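Local atomic coordinates of cytolethal distending toxin subunit A (Haemophilus ducreyi, PDB entry 1SR4), a protein that probably pairs with CdtC as a lectin-like heterodimer that delivers the genotoxic subunit CdtB into host cells. Residues 121-126 with 140-145; 161-166 with 176-181; 152-157 with 191-196. All blocks are in the same frame, centred on the assembly; numbering follows the deposited sequence.

Overall arrangement
The three contacts lie within one ricin-type beta-trefoil, a fold shared with carbohydrate-binding lectins. Their centres form a compact triangle: interaction 3 lies about 10 Å from interaction 1 and about 9 Å from interaction 2, which are themselves about 10 Å apart. Residues 152-157 are the common element. Their strand pairs with 142-146 of interaction 1, where Leu145 N sits 2.8 Å from Val153 O, and it also meets the hairpin of interaction 2, where Arg161 O lies 2.7 Å from Ser156 N. Interaction 2 is nested in the loop closed by interaction 3, and Tyr165 OH reaches Thr192 O at 2.6 Å. Interactions 1 and 3 both reach CdtB and CdtC; neither chain touches interaction 2.

Interaction 1 of 3, residues 121-126 with 140-145; sequences VEAYGN and QEFELL
Gln140 crosses the side chain of Glu122 at a slant and binds its carboxylate, while Phe142 drives its ring against Val121 and Ala123. CB of Gln140 starts 3.6 Å from Val121 O. The next carbon, CG, lies near that same carbonyl and also packs on the CB and CG methylenes of Glu122. With the chain extended past CG, the amide is carried out to the acid, and NE2 donates to Glu122 OE1 at 2.9 Å with an N-H...O angle of 162°. The acceptor lies close to the amide plane, but the carboxylate is turned against it by 49° and met on its anti side, somewhat out of the carboxylate plane. The other hydrogen of NE2 can serve Ile132 O, and OE1 accepts from Ser134 N, so the buried amide is held through both its nitrogen and its oxygen. A glutamine suits this place because one flat group both gives and receives. At the backbone, a water donates to Val121 O at 2.7 Å and to Gln140 O at 2.6 Å, bridging two carbonyls. Phe142 supplies the apolar half: its CZ touches Val121 CG1 at 3.6 Å and lies 4.4 Å from CB of Ala123, small enough to admit the ring. The axes of the two strands stay 10.4 Å apart and cross nearly at right angles, and side chains and one water join them. Strand 121-124 pairs with 127-131 through Glu122 and Ile129, whereas Phe142 rests on strand 152-156 (Ile154, Ser156) and on Leu128, and Val121 packs on Trp99 of strand 99-103.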
ATOM      1  N   VAL A 121       2.029  -5.603  21.834  1.00  9.64           N
ATOM      2  CA  VAL A 121       0.841  -6.448  21.861  1.00  8.50           C
ATOM      3  C   VAL A 121       1.394  -7.843  22.078  1.00 10.38           C
ATOM      4  O   VAL A 121       2.394  -8.213  21.455  1.00 10.98           O
ATOM      5  CB  VAL A 121       0.065  -6.422  20.513  1.00  7.99           C
ATOM      6  CG1 VAL A 121      -0.938  -7.570  20.474  1.00  6.28           C
ATOM      7  CG2 VAL A 121      -0.678  -5.056  20.338  1.00  7.40           C
ATOM      8  N   GLU A 122       0.752  -8.619  22.949  1.00 10.84           N
ATOM      9  CA  GLU A 122       1.226  -9.977  23.245  1.00 11.65           C
ATOM     10  C   GLU A 122       0.073 -10.974  23.437  1.00 10.17           C
ATOM     11  O   GLU A 122      -0.876 -10.701  24.178  1.00 10.91           O
ATOM     12  CB  GLU A 122       2.078  -9.953  24.518  1.00 12.41           C
ATOM     13  CG  GLU A 122       2.783 -11.276  24.798  1.00 16.12           C
ATOM     14  CD  GLU A 122       3.719 -11.218  25.987  1.00 19.41           C
ATOM     15  OE1 GLU A 122       4.442 -10.204  26.149  1.00 18.09           O
ATOM     16  OE2 GLU A 122       3.742 -12.209  26.757  1.00 24.21           O
ATOM     17  N   ALA A 123       0.144 -12.123  22.766  1.00  9.95           N
ATOM     18  CA  ALA A 123      -0.887 -13.138  22.912  1.00 10.27           C
ATOM     19  C   ALA A 123      -0.691 -13.753  24.294  1.00 12.70           C
ATOM     20  O   ALA A 123       0.429 -14.139  24.659  1.00 12.49           O
ATOM     21  CB  ALA A 123      -0.734 -14.220  21.839  1.00 11.22           C
ATOM     22  N   TYR A 124      -1.778 -13.846  25.054  1.00 13.11           N
ATOM     23  CA  TYR A 124      -1.735 -14.411  26.403  1.00 14.09           C
ATOM     24  C   TYR A 124      -3.085 -15.037  26.752  1.00 14.54           C
ATOM     25  O   TYR A 124      -4.133 -14.385  26.617  1.00 13.57           O
ATOM     26  CB  TYR A 124      -1.395 -13.328  27.426  1.00 15.48           C
ATOM     27  CG  TYR A 124      -1.550 -13.826  28.842  1.00 17.75           C
ATOM     28  CD1 TYR A 124      -0.579 -14.644  29.419  1.00 19.95           C
ATOM     29  CD2 TYR A 124      -2.718 -13.576  29.560  1.00 18.60           C
ATOM     30  CE1 TYR A 124      -0.774 -15.213  30.673  1.00 23.25           C
ATOM     31  CE2 TYR A 124      -2.928 -14.132  30.811  1.00 22.38           C
ATOM     32  CZ  TYR A 124      -1.952 -14.955  31.363  1.00 25.26           C
ATOM     33  OH  TYR A 124      -2.157 -15.539  32.590  1.00 28.24           O
ATOM     34  N   GLY A 125      -3.068 -16.296  27.198  1.00 14.00           N
ATOM     35  CA  GLY A 125      -4.310 -16.968  27.535  1.00 12.59           C
ATOM     36  C   GLY A 125      -5.254 -16.920  26.340  1.00 14.79           C
ATOM     37  O   GLY A 125      -4.850 -17.259  25.224  1.00 13.92           O
ATOM     38  N   ASN A 126      -6.505 -16.515  26.560  1.00 14.15           N
ATOM     39  CA  ASN A 126      -7.475 -16.428  25.472  1.00 15.28           C
ATOM     40  C   ASN A 126      -7.668 -15.011  24.938  1.00 15.21           C
ATOM     41  O   ASN A 126      -8.746 -14.687  24.453  1.00 15.73           O
ATOM     42  CB  ASN A 126      -8.842 -16.952  25.907  1.00 16.63           C
ATOM     43  CG  ASN A 126      -8.816 -18.422  26.273  1.00 16.93           C
ATOM     44  OD1 ASN A 126      -8.042 -19.197  25.720  1.00 17.37           O
ATOM     45  ND2 ASN A 126      -9.673 -18.810  27.206  1.00 18.41           N
ATOM     46  N   GLN A 140       4.723 -12.158  20.938  1.00 11.71           N
ATOM     47  CA  GLN A 140       4.524 -10.782  20.478  1.00 10.99           C
ATOM     48  C   GLN A 140       4.621 -10.682  18.948  1.00 11.80           C
ATOM     49  O   GLN A 140       4.572  -9.581  18.382  1.00 11.39           O
ATOM     50  CB  GLN A 140       5.546  -9.844  21.131  1.00 11.61           C
ATOM     51  CG  GLN A 140       5.318  -9.671  22.631  1.00 14.23           C
ATOM     52  CD  GLN A 140       6.314  -8.741  23.282  1.00 14.24           C
ATOM     53  OE1 GLN A 140       7.213  -8.199  22.631  1.00 15.68           O
ATOM     54  NE2 GLN A 140       6.153  -8.540  24.576  1.00 13.09           N
ATOM     55  N   GLU A 141       4.734 -11.833  18.284  1.00 12.17           N
ATOM     56  CA  GLU A 141       4.821 -11.871  16.831  1.00 13.23           C
ATOM     57  C   GLU A 141       3.514 -12.366  16.243  1.00 13.11           C
ATOM     58  O   GLU A 141       2.925 -13.329  16.741  1.00 13.32           O
ATOM     59  CB  GLU A 141       5.965 -12.782  16.385  1.00 16.11           C
ATOM     60  CG  GLU A 141       7.364 -12.223  16.655  1.00 19.57           C
ATOM     61  CD  GLU A 141       8.428 -12.947  15.843  1.00 22.50           C
ATOM     62  OE1 GLU A 141       8.672 -12.564  14.682  1.00 22.17           O
ATOM     63  OE2 GLU A 141       9.003 -13.924  16.362  1.00 26.34           O
ATOM     64  N   PHE A 142       3.064 -11.702  15.180  1.00 11.82           N
ATOM     65  CA  PHE A 142       1.807 -12.041  14.530  1.00 10.41           C
ATOM     66  C   PHE A 142       1.941 -12.151  13.014  1.00 10.33           C
ATOM     67  O   PHE A 142       2.722 -11.440  12.385  1.00 10.74           O
ATOM     68  CB  PHE A 142       0.742 -10.977  14.858  1.00  9.04           C
ATOM     69  CG  PHE A 142       0.411 -10.879  16.322  1.00 10.39           C
ATOM     70  CD1 PHE A 142      -0.649 -11.607  16.860  1.00  8.95           C
ATOM     71  CD2 PHE A 142       1.184 -10.100  17.171  1.00  9.02           C
ATOM     72  CE1 PHE A 142      -0.935 -11.562  18.220  1.00  8.60           C
ATOM     73  CE2 PHE A 142       0.907 -10.052  18.537  1.00 10.89           C
ATOM     74  CZ  PHE A 142      -0.162 -10.792  19.062  1.00  9.82           C
ATOM     75  N   GLU A 143       1.186 -13.074  12.439  1.00 11.74           N
ATOM     76  CA  GLU A 143       1.164 -13.248  10.997  1.00 14.26           C
ATOM     77  C   GLU A 143      -0.166 -12.656  10.543  1.00 12.85           C
ATOM     78  O   GLU A 143      -1.216 -13.031  11.054  1.00 13.49           O
ATOM     79  CB  GLU A 143       1.218 -14.735  10.606  1.00 17.21           C
ATOM     80  CG  GLU A 143       1.041 -14.938   9.091  1.00 26.21           C
ATOM     81  CD  GLU A 143       1.327 -16.361   8.595  1.00 31.04           C
ATOM     82  OE1 GLU A 143       0.765 -17.333   9.151  1.00 32.84           O
ATOM     83  OE2 GLU A 143       2.108 -16.492   7.622  1.00 34.45           O
ATOM     84  N   LEU A 144      -0.139 -11.714   9.613  1.00 13.47           N
ATOM     85  CA  LEU A 144      -1.397 -11.156   9.127  1.00 11.60           C
ATOM     86  C   LEU A 144      -1.688 -11.834   7.803  1.00 11.75           C
ATOM     87  O   LEU A 144      -0.865 -11.817   6.889  1.00 12.20           O
ATOM     88  CB  LEU A 144      -1.303  -9.636   8.957  1.00 14.76           C
ATOM     89  CG  LEU A 144      -1.532  -8.822  10.239  1.00 16.13           C
ATOM     90  CD1 LEU A 144      -0.525  -9.238  11.307  1.00 15.08           C
ATOM     91  CD2 LEU A 144      -1.417  -7.333   9.930  1.00 15.26           C
ATOM     92  N   LEU A 145      -2.858 -12.451   7.725  1.00 11.14           N
ATOM     93  CA  LEU A 145      -3.291 -13.181   6.550  1.00 11.13           C
ATOM     94  C   LEU A 145      -4.276 -12.327   5.749  1.00 11.00           C
ATOM     95  O   LEU A 145      -5.362 -12.003   6.221  1.00 10.39           O
ATOM     96  CB  LEU A 145      -3.970 -14.481   6.989  1.00 13.30           C
ATOM     97  CG  LEU A 145      -3.356 -15.271   8.164  1.00 16.10           C
ATOM     98  CD1 LEU A 145      -4.333 -16.354   8.621  1.00 16.82           C
ATOM     99  CD2 LEU A 145      -2.035 -15.889   7.755  1.00 16.39           C
TER
HETATM  100  O   HOH W   1       3.442  -7.323  19.118  1.00  9.35           O

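Interaction 2 of 3, residues 161-166 with 176-181; sequences RCVTYN and VTLSVC
Cys162 and Cys181 are joined covalently at the end of a short antiparallel hairpin, their SG atoms 2.0 Å apart with a torsion of 94° about the S-S bond, close to the relaxed right angle. Backbone hydrogen bonds form two reciprocal pairs. Cys162 N gives to Ser179 O at 2.8 Å, and Ser179 N answers with a bond to Cys162 O; Thr164 and Thr177 repeat the exchange, with Thr164 N to Thr177 O almost straight at 177°. Between them, Val163 faces Leu178 as a non-hydrogen-bonded pair.

Hydroxyls decorate the face that carries Cys162, Thr164 and Ser179. Ser179 OG donates to Thr164 OG1 at 2.7 Å, and Thr164 OG1 in turn donates a hydrogen bond to Cys162 O from above the carbonyl plane, so that carbonyl takes two donors. Serine and threonine suit this face because a hydroxyl can accept one hydrogen bond while donating another, as Thr164 OG1 does.

The opposite face is apolar: Val163 CG1 meets Val176 CG1 at 3.6 Å and Val163 CG2 meets Leu178 CD2 at 3.9 Å, beside Leu128.

Arg161, bent at chi3 (-67°), has Leu178 O over one guanidinium face, at an angle too poor for a hydrogen bond; its NE and NH2 bond Gln159 OE1 and Asn126 OD1.

Chemically, the hairpin is fixed twice: a covalent link closes one end, and Thr164 OG1 and Ser179 OG, bonded to each other, continue to Gln191 and Arg189 respectively.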
ATOM      1  N   ARG A 161      -3.621 -19.137  16.892  1.00 12.46           N
ATOM      2  CA  ARG A 161      -5.031 -18.744  16.949  1.00 10.99           C
ATOM      3  C   ARG A 161      -5.195 -17.298  16.461  1.00 11.65           C
ATOM      4  O   ARG A 161      -4.253 -16.519  16.506  1.00 11.91           O
ATOM      5  CB  ARG A 161      -5.562 -18.889  18.378  1.00 11.65           C
ATOM      6  CG  ARG A 161      -5.585 -20.340  18.880  1.00 15.53           C
ATOM      7  CD  ARG A 161      -6.540 -20.516  20.064  1.00 12.51           C
ATOM      8  NE  ARG A 161      -6.102 -19.821  21.276  1.00 11.53           N
ATOM      9  CZ  ARG A 161      -6.838 -19.747  22.386  1.00  8.92           C
ATOM     10  NH1 ARG A 161      -8.031 -20.319  22.423  1.00 10.22           N
ATOM     11  NH2 ARG A 161      -6.391 -19.112  23.456  1.00  9.18           N
ATOM     12  N   CYS A 162      -6.391 -16.948  16.004  1.00 12.14           N
ATOM     13  CA  CYS A 162      -6.647 -15.618  15.476  1.00 12.61           C
ATOM     14  C   CYS A 162      -7.392 -14.674  16.410  1.00 11.78           C
ATOM     15  O   CYS A 162      -8.223 -15.094  17.218  1.00 13.06           O
ATOM     16  CB  CYS A 162      -7.386 -15.758  14.139  1.00 15.30           C
ATOM     17  SG  CYS A 162      -6.250 -16.355  12.844  1.00 19.59           S
ATOM     18  N   VAL A 163      -7.077 -13.389  16.282  1.00 11.53           N
ATOM     19  CA  VAL A 163      -7.688 -12.337  17.094  1.00  9.76           C
ATOM     20  C   VAL A 163      -9.152 -12.205  16.670  1.00 11.10           C
ATOM     21  O   VAL A 163      -9.466 -11.865  15.527  1.00 12.66           O
ATOM     22  CB  VAL A 163      -6.928 -11.019  16.904  1.00  8.84           C
ATOM     23  CG1 VAL A 163      -7.528  -9.921  17.783  1.00  7.46           C
ATOM     24  CG2 VAL A 163      -5.450 -11.248  17.236  1.00  6.52           C
ATOM     25  N   THR A 164     -10.038 -12.471  17.622  1.00 11.57           N
ATOM     26  CA  THR A 164     -11.484 -12.489  17.412  1.00 10.62           C
ATOM     27  C   THR A 164     -12.197 -11.440  18.256  1.00 10.61           C
ATOM     28  O   THR A 164     -11.750 -11.118  19.358  1.00 11.60           O
ATOM     29  CB  THR A 164     -12.007 -13.893  17.815  1.00 11.92           C
ATOM     30  OG1 THR A 164     -11.207 -14.886  17.162  1.00 14.23           O
ATOM     31  CG2 THR A 164     -13.481 -14.079  17.455  1.00 10.29           C
ATOM     32  N   TYR A 165     -13.319 -10.920  17.756  1.00 10.01           N
ATOM     33  CA  TYR A 165     -14.073  -9.920  18.509  1.00 10.03           C
ATOM     34  C   TYR A 165     -15.540  -9.962  18.109  1.00 10.62           C
ATOM     35  O   TYR A 165     -15.886 -10.521  17.074  1.00  9.24           O
ATOM     36  CB  TYR A 165     -13.520  -8.512  18.241  1.00  9.97           C
ATOM     37  CG  TYR A 165     -13.663  -8.086  16.798  1.00 10.41           C
ATOM     38  CD1 TYR A 165     -14.755  -7.314  16.376  1.00 10.17           C
ATOM     39  CD2 TYR A 165     -12.721  -8.484  15.851  1.00  9.24           C
ATOM     40  CE1 TYR A 165     -14.901  -6.949  15.032  1.00 10.42           C
ATOM     41  CE2 TYR A 165     -12.849  -8.132  14.511  1.00  9.24           C
ATOM     42  CZ  TYR A 165     -13.936  -7.370  14.101  1.00 11.03           C
ATOM     43  OH  TYR A 165     -14.064  -7.068  12.760  1.00  8.25           O
ATOM     44  N   ASN A 166     -16.394  -9.364  18.935  1.00  9.52           N
ATOM     45  CA  ASN A 166     -17.815  -9.310  18.633  1.00  9.61           C
ATOM     46  C   ASN A 166     -18.150  -7.939  18.052  1.00  9.44           C
ATOM     47  O   ASN A 166     -18.062  -6.938  18.744  1.00 11.54           O
ATOM     48  CB  ASN A 166     -18.639  -9.525  19.908  1.00 11.30           C
ATOM     49  CG  ASN A 166     -18.219  -8.592  21.046  1.00 13.39           C
ATOM     50  OD1 ASN A 166     -17.036  -8.527  21.420  1.00 14.37           O
ATOM     51  ND2 ASN A 166     -19.188  -7.872  21.609  1.00 13.01           N
ATOM     52  N   VAL A 176     -12.009  -8.765  22.996  1.00  9.42           N
ATOM     53  CA  VAL A 176     -11.003  -9.343  22.107  1.00  9.63           C
ATOM     54  C   VAL A 176     -10.456 -10.667  22.638  1.00 10.86           C
ATOM     55  O   VAL A 176      -9.931 -10.735  23.741  1.00 10.11           O
ATOM     56  CB  VAL A 176      -9.847  -8.341  21.914  1.00 10.04           C
ATOM     57  CG1 VAL A 176      -8.821  -8.897  20.939  1.00 11.53           C
ATOM     58  CG2 VAL A 176     -10.409  -6.992  21.405  1.00  6.90           C
ATOM     59  N   THR A 177     -10.567 -11.715  21.835  1.00 11.31           N
ATOM     60  CA  THR A 177     -10.108 -13.027  22.262  1.00 12.55           C
ATOM     61  C   THR A 177      -9.288 -13.674  21.166  1.00 13.66           C
ATOM     62  O   THR A 177      -9.093 -13.091  20.096  1.00 12.64           O
ATOM     63  CB  THR A 177     -11.313 -13.954  22.556  1.00 13.10           C
ATOM     64  OG1 THR A 177     -12.127 -14.058  21.379  1.00 13.36           O
ATOM     65  CG2 THR A 177     -12.185 -13.392  23.687  1.00 13.51           C
ATOM     66  N   LEU A 178      -8.811 -14.884  21.444  1.00 13.57           N
ATOM     67  CA  LEU A 178      -8.062 -15.665  20.473  1.00 14.63           C
ATOM     68  C   LEU A 178      -8.840 -16.968  20.280  1.00 16.46           C
ATOM     69  O   LEU A 178      -9.243 -17.602  21.255  1.00 13.88           O
ATOM     70  CB  LEU A 178      -6.665 -15.983  20.997  1.00 14.23           C
ATOM     71  CG  LEU A 178      -5.695 -14.807  21.044  1.00 14.11           C
ATOM     72  CD1 LEU A 178      -4.375 -15.244  21.668  1.00 10.61           C
ATOM     73  CD2 LEU A 178      -5.479 -14.304  19.612  1.00 14.50           C
ATOM     74  N   SER A 179      -9.089 -17.352  19.033  1.00 16.33           N
ATOM     75  CA  SER A 179      -9.800 -18.605  18.781  1.00 17.59           C
ATOM     76  C   SER A 179      -9.393 -19.187  17.433  1.00 16.93           C
ATOM     77  O   SER A 179      -8.600 -18.588  16.699  1.00 16.50           O
ATOM     78  CB  SER A 179     -11.326 -18.406  18.853  1.00 17.84           C
ATOM     79  OG  SER A 179     -11.765 -17.472  17.886  1.00 26.46           O
ATOM     80  N   VAL A 180      -9.934 -20.352  17.096  1.00 15.42           N
ATOM     81  CA  VAL A 180      -9.568 -21.004  15.850  1.00 16.92           C
ATOM     82  C   VAL A 180      -9.746 -20.059  14.662  1.00 17.24           C
ATOM     83  O   VAL A 180     -10.747 -19.344  14.558  1.00 15.75           O
ATOM     84  CB  VAL A 180     -10.390 -22.317  15.647  1.00 17.28           C
ATOM     85  CG1 VAL A 180     -11.876 -22.000  15.554  1.00 18.41           C
ATOM     86  CG2 VAL A 180      -9.916 -23.043  14.409  1.00 15.94           C
ATOM     87  N   CYS A 181      -8.764 -20.051  13.767  1.00 19.26           N
ATOM     88  CA  CYS A 181      -8.812 -19.184  12.595  1.00 23.00           C
ATOM     89  C   CYS A 181      -9.743 -19.684  11.508  1.00 24.80           C
ATOM     90  O   CYS A 181      -9.312 -20.413  10.629  1.00 27.91           O
ATOM     91  CB  CYS A 181      -7.415 -19.039  11.988  1.00 22.93           C
ATOM     92  SG  CYS A 181      -6.155 -18.372  13.124  1.00 25.27           S
TER

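Interaction 3 of 3, residues 152-157 with 191-196; sequences VVIKSV and QTWYLA
Val152 and Trp193 make a single antiparallel bridge, Val152 N to Trp193 O at 3.0 Å and Trp193 N to Val152 O at 2.9 Å, before the strands diverge at 100°. In this ricin-type beta-trefoil the bridge ties strand 152-156 to the last long strand of the domain, 189-196.

Trp193 gives the contact a broad apolar surface. Ile154 has CG1 beside its backbone N (chi1 -55°) and is extended beyond it, which sets CD1 over one face of the indole, 3.9 Å from the centroid of the five-membered ring; this is a CH-pi contact. Tyr165 meets the same indole with planes inclined at about 55°. Val152 CG1 touches Leu195 CD1 at 4.1 Å, and its CG2 leans on Trp193 O. Branched aliphatics fill such a buried junction without bringing polar groups. Val153 CG2 presses on Gln191 O at 3.2 Å, while the amide of Gln191 is turned to Gly183, Val180 and Thr164. Ile155 of the CdtC chain packs on Val153, and Leu241 of the CdtB chain on Leu195.

Where the strands part, one water fills in for a direct bond, accepting from Ile154 N at 2.8 Å and donating to Gln191 O at 2.6 Å.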
ATOM      1  N   VAL A 152      -7.509  -7.992   6.739  1.00  9.53           N
ATOM      2  CA  VAL A 152      -6.578  -9.023   7.195  1.00 10.38           C
ATOM      3  C   VAL A 152      -7.099  -9.755   8.431  1.00 10.28           C
ATOM      4  O   VAL A 152      -7.951  -9.249   9.166  1.00 10.43           O
ATOM      5  CB  VAL A 152      -5.176  -8.445   7.581  1.00 11.25           C
ATOM      6  CG1 VAL A 152      -4.491  -7.809   6.377  1.00  9.88           C
ATOM      7  CG2 VAL A 152      -5.317  -7.422   8.727  1.00  9.95           C
ATOM      8  N   VAL A 153      -6.593 -10.963   8.637  1.00 10.08           N
ATOM      9  CA  VAL A 153      -6.919 -11.729   9.829  1.00 11.66           C
ATOM     10  C   VAL A 153      -5.584 -11.744  10.580  1.00 10.70           C
ATOM     11  O   VAL A 153      -4.522 -11.901   9.960  1.00 11.45           O
ATOM     12  CB  VAL A 153      -7.421 -13.145   9.462  1.00 13.06           C
ATOM     13  CG1 VAL A 153      -7.323 -14.098  10.659  1.00 14.56           C
ATOM     14  CG2 VAL A 153      -8.877 -13.038   9.058  1.00 13.84           C
ATOM     15  N   ILE A 154      -5.624 -11.527  11.892  1.00 10.75           N
ATOM     16  CA  ILE A 154      -4.401 -11.468  12.694  1.00 10.12           C
ATOM     17  C   ILE A 154      -4.193 -12.769  13.465  1.00 10.75           C
ATOM     18  O   ILE A 154      -4.966 -13.106  14.364  1.00 12.04           O
ATOM     19  CB  ILE A 154      -4.470 -10.307  13.676  1.00 10.25           C
ATOM     20  CG1 ILE A 154      -4.755  -9.002  12.911  1.00 12.51           C
ATOM     21  CG2 ILE A 154      -3.173 -10.216  14.446  1.00 10.34           C
ATOM     22  CD1 ILE A 154      -5.004  -7.783  13.811  1.00 12.59           C
ATOM     23  N   LYS A 155      -3.138 -13.490  13.108  1.00  9.43           N
ATOM     24  CA  LYS A 155      -2.862 -14.777  13.734  1.00 10.86           C
ATOM     25  C   LYS A 155      -1.684 -14.766  14.699  1.00 10.00           C
ATOM     26  O   LYS A 155      -0.564 -14.381  14.336  1.00  9.14           O
ATOM     27  CB  LYS A 155      -2.617 -15.817  12.634  1.00 10.50           C
ATOM     28  CG  LYS A 155      -2.548 -17.258  13.110  1.00 12.47           C
ATOM     29  CD  LYS A 155      -2.353 -18.171  11.907  1.00 15.72           C
ATOM     30  CE  LYS A 155      -2.499 -19.640  12.277  1.00 17.08           C
ATOM     31  NZ  LYS A 155      -2.201 -20.507  11.092  1.00 21.12           N
ATOM     32  N   SER A 156      -1.947 -15.170  15.937  1.00 10.07           N
ATOM     33  CA  SER A 156      -0.891 -15.266  16.937  1.00  8.96           C
ATOM     34  C   SER A 156       0.009 -16.413  16.479  1.00  9.40           C
ATOM     35  O   SER A 156      -0.460 -17.535  16.249  1.00  9.95           O
ATOM     36  CB  SER A 156      -1.473 -15.605  18.313  1.00 10.26           C
ATOM     37  OG  SER A 156      -0.440 -16.058  19.186  1.00 10.11           O
ATOM     38  N   VAL A 157       1.298 -16.149  16.334  1.00 10.96           N
ATOM     39  CA  VAL A 157       2.196 -17.215  15.908  1.00 12.34           C
ATOM     40  C   VAL A 157       2.458 -18.200  17.050  1.00 13.18           C
ATOM     41  O   VAL A 157       2.530 -19.412  16.831  1.00 12.35           O
ATOM     42  CB  VAL A 157       3.531 -16.651  15.404  1.00 13.75           C
ATOM     43  CG1 VAL A 157       4.501 -17.794  15.113  1.00 17.76           C
ATOM     44  CG2 VAL A 157       3.288 -15.815  14.137  1.00 15.72           C
ATOM     45  N   GLN A 191     -13.357 -12.009  12.610  1.00 10.31           N
ATOM     46  CA  GLN A 191     -11.909 -12.053  12.726  1.00 10.81           C
ATOM     47  C   GLN A 191     -11.246 -11.146  11.700  1.00 11.71           C
ATOM     48  O   GLN A 191     -10.031 -11.227  11.497  1.00  9.82           O
ATOM     49  CB  GLN A 191     -11.383 -13.489  12.560  1.00 13.09           C
ATOM     50  CG  GLN A 191     -11.888 -14.471  13.612  1.00 14.68           C
ATOM     51  CD  GLN A 191     -11.276 -15.857  13.458  1.00 20.25           C
ATOM     52  OE1 GLN A 191     -11.072 -16.334  12.336  1.00 20.19           O
ATOM     53  NE2 GLN A 191     -10.995 -16.517  14.584  1.00 19.15           N
ATOM     54  N   THR A 192     -12.019 -10.278  11.048  1.00  9.97           N
ATOM     55  CA  THR A 192     -11.393  -9.396  10.061  1.00 12.15           C
ATOM     56  C   THR A 192     -11.131  -8.013  10.641  1.00 11.23           C
ATOM     57  O   THR A 192     -11.971  -7.431  11.336  1.00  9.77           O
ATOM     58  CB  THR A 192     -12.231  -9.264   8.748  1.00 14.15           C
ATOM     59  OG1 THR A 192     -13.585  -8.980   9.059  1.00 16.83           O
ATOM     60  CG2 THR A 192     -12.206 -10.563   7.961  1.00 18.43           C
ATOM     61  N   TRP A 193      -9.939  -7.507  10.335  1.00 10.05           N
ATOM     62  CA  TRP A 193      -9.460  -6.210  10.792  1.00  9.62           C
ATOM     63  C   TRP A 193      -8.967  -5.384   9.622  1.00  9.05           C
ATOM     64  O   TRP A 193      -8.555  -5.948   8.605  1.00  7.63           O
ATOM     65  CB  TRP A 193      -8.278  -6.411  11.738  1.00  7.68           C
ATOM     66  CG  TRP A 193      -8.632  -7.091  13.027  1.00  7.60           C
ATOM     67  CD1 TRP A 193      -8.699  -8.443  13.275  1.00  6.97           C
ATOM     68  CD2 TRP A 193      -8.985  -6.436  14.246  1.00  5.92           C
ATOM     69  NE1 TRP A 193      -9.075  -8.658  14.591  1.00  8.79           N
ATOM     70  CE2 TRP A 193      -9.257  -7.440  15.202  1.00  7.24           C
ATOM     71  CE3 TRP A 193      -9.098  -5.088  14.622  1.00  8.57           C
ATOM     72  CZ2 TRP A 193      -9.638  -7.137  16.520  1.00  6.53           C
ATOM     73  CZ3 TRP A 193      -9.476  -4.789  15.934  1.00  9.40           C
ATOM     74  CH2 TRP A 193      -9.741  -5.813  16.862  1.00  8.85           C
ATOM     75  N   TYR A 194      -9.007  -4.058   9.757  1.00  8.21           N
ATOM     76  CA  TYR A 194      -8.475  -3.198   8.699  1.00  7.73           C
ATOM     77  C   TYR A 194      -7.223  -2.498   9.217  1.00  7.83           C
ATOM     78  O   TYR A 194      -7.143  -2.119  10.397  1.00  8.01           O
ATOM     79  CB  TYR A 194      -9.473  -2.110   8.271  1.00  7.40           C
ATOM     80  CG  TYR A 194     -10.921  -2.555   8.147  1.00  9.44           C
ATOM     81  CD1 TYR A 194     -11.282  -3.658   7.364  1.00  9.52           C
ATOM     82  CD2 TYR A 194     -11.940  -1.846   8.795  1.00  9.35           C
ATOM     83  CE1 TYR A 194     -12.651  -4.038   7.226  1.00 10.47           C
ATOM     84  CE2 TYR A 194     -13.290  -2.219   8.671  1.00  9.00           C
ATOM     85  CZ  TYR A 194     -13.635  -3.307   7.887  1.00 10.10           C
ATOM     86  OH  TYR A 194     -14.970  -3.650   7.771  1.00 12.39           O
ATOM     87  N   LEU A 195      -6.244  -2.330   8.333  1.00  6.32           N
ATOM     88  CA  LEU A 195      -5.015  -1.622   8.667  1.00  7.34           C
ATOM     89  C   LEU A 195      -5.446  -0.190   8.360  1.00  8.05           C
ATOM     90  O   LEU A 195      -5.596   0.181   7.196  1.00  7.85           O
ATOM     91  CB  LEU A 195      -3.885  -2.114   7.745  1.00  9.40           C
ATOM     92  CG  LEU A 195      -3.635  -3.627   7.967  1.00  8.81           C
ATOM     93  CD1 LEU A 195      -2.704  -4.214   6.933  1.00  9.76           C
ATOM     94  CD2 LEU A 195      -3.079  -3.814   9.362  1.00 11.18           C
ATOM     95  N   ALA A 196      -5.646   0.608   9.408  1.00  6.58           N
ATOM     96  CA  ALA A 196      -6.188   1.960   9.257  1.00  7.29           C
ATOM     97  C   ALA A 196      -5.317   3.109   9.752  1.00  7.42           C
ATOM     98  O   ALA A 196      -4.331   2.895  10.464  1.00  6.79           O
ATOM     99  CB  ALA A 196      -7.593   2.014   9.984  1.00  7.02           C
TER
HETATM  100  O   HOH W   2      -8.126 -12.003  13.147  1.00  9.97           O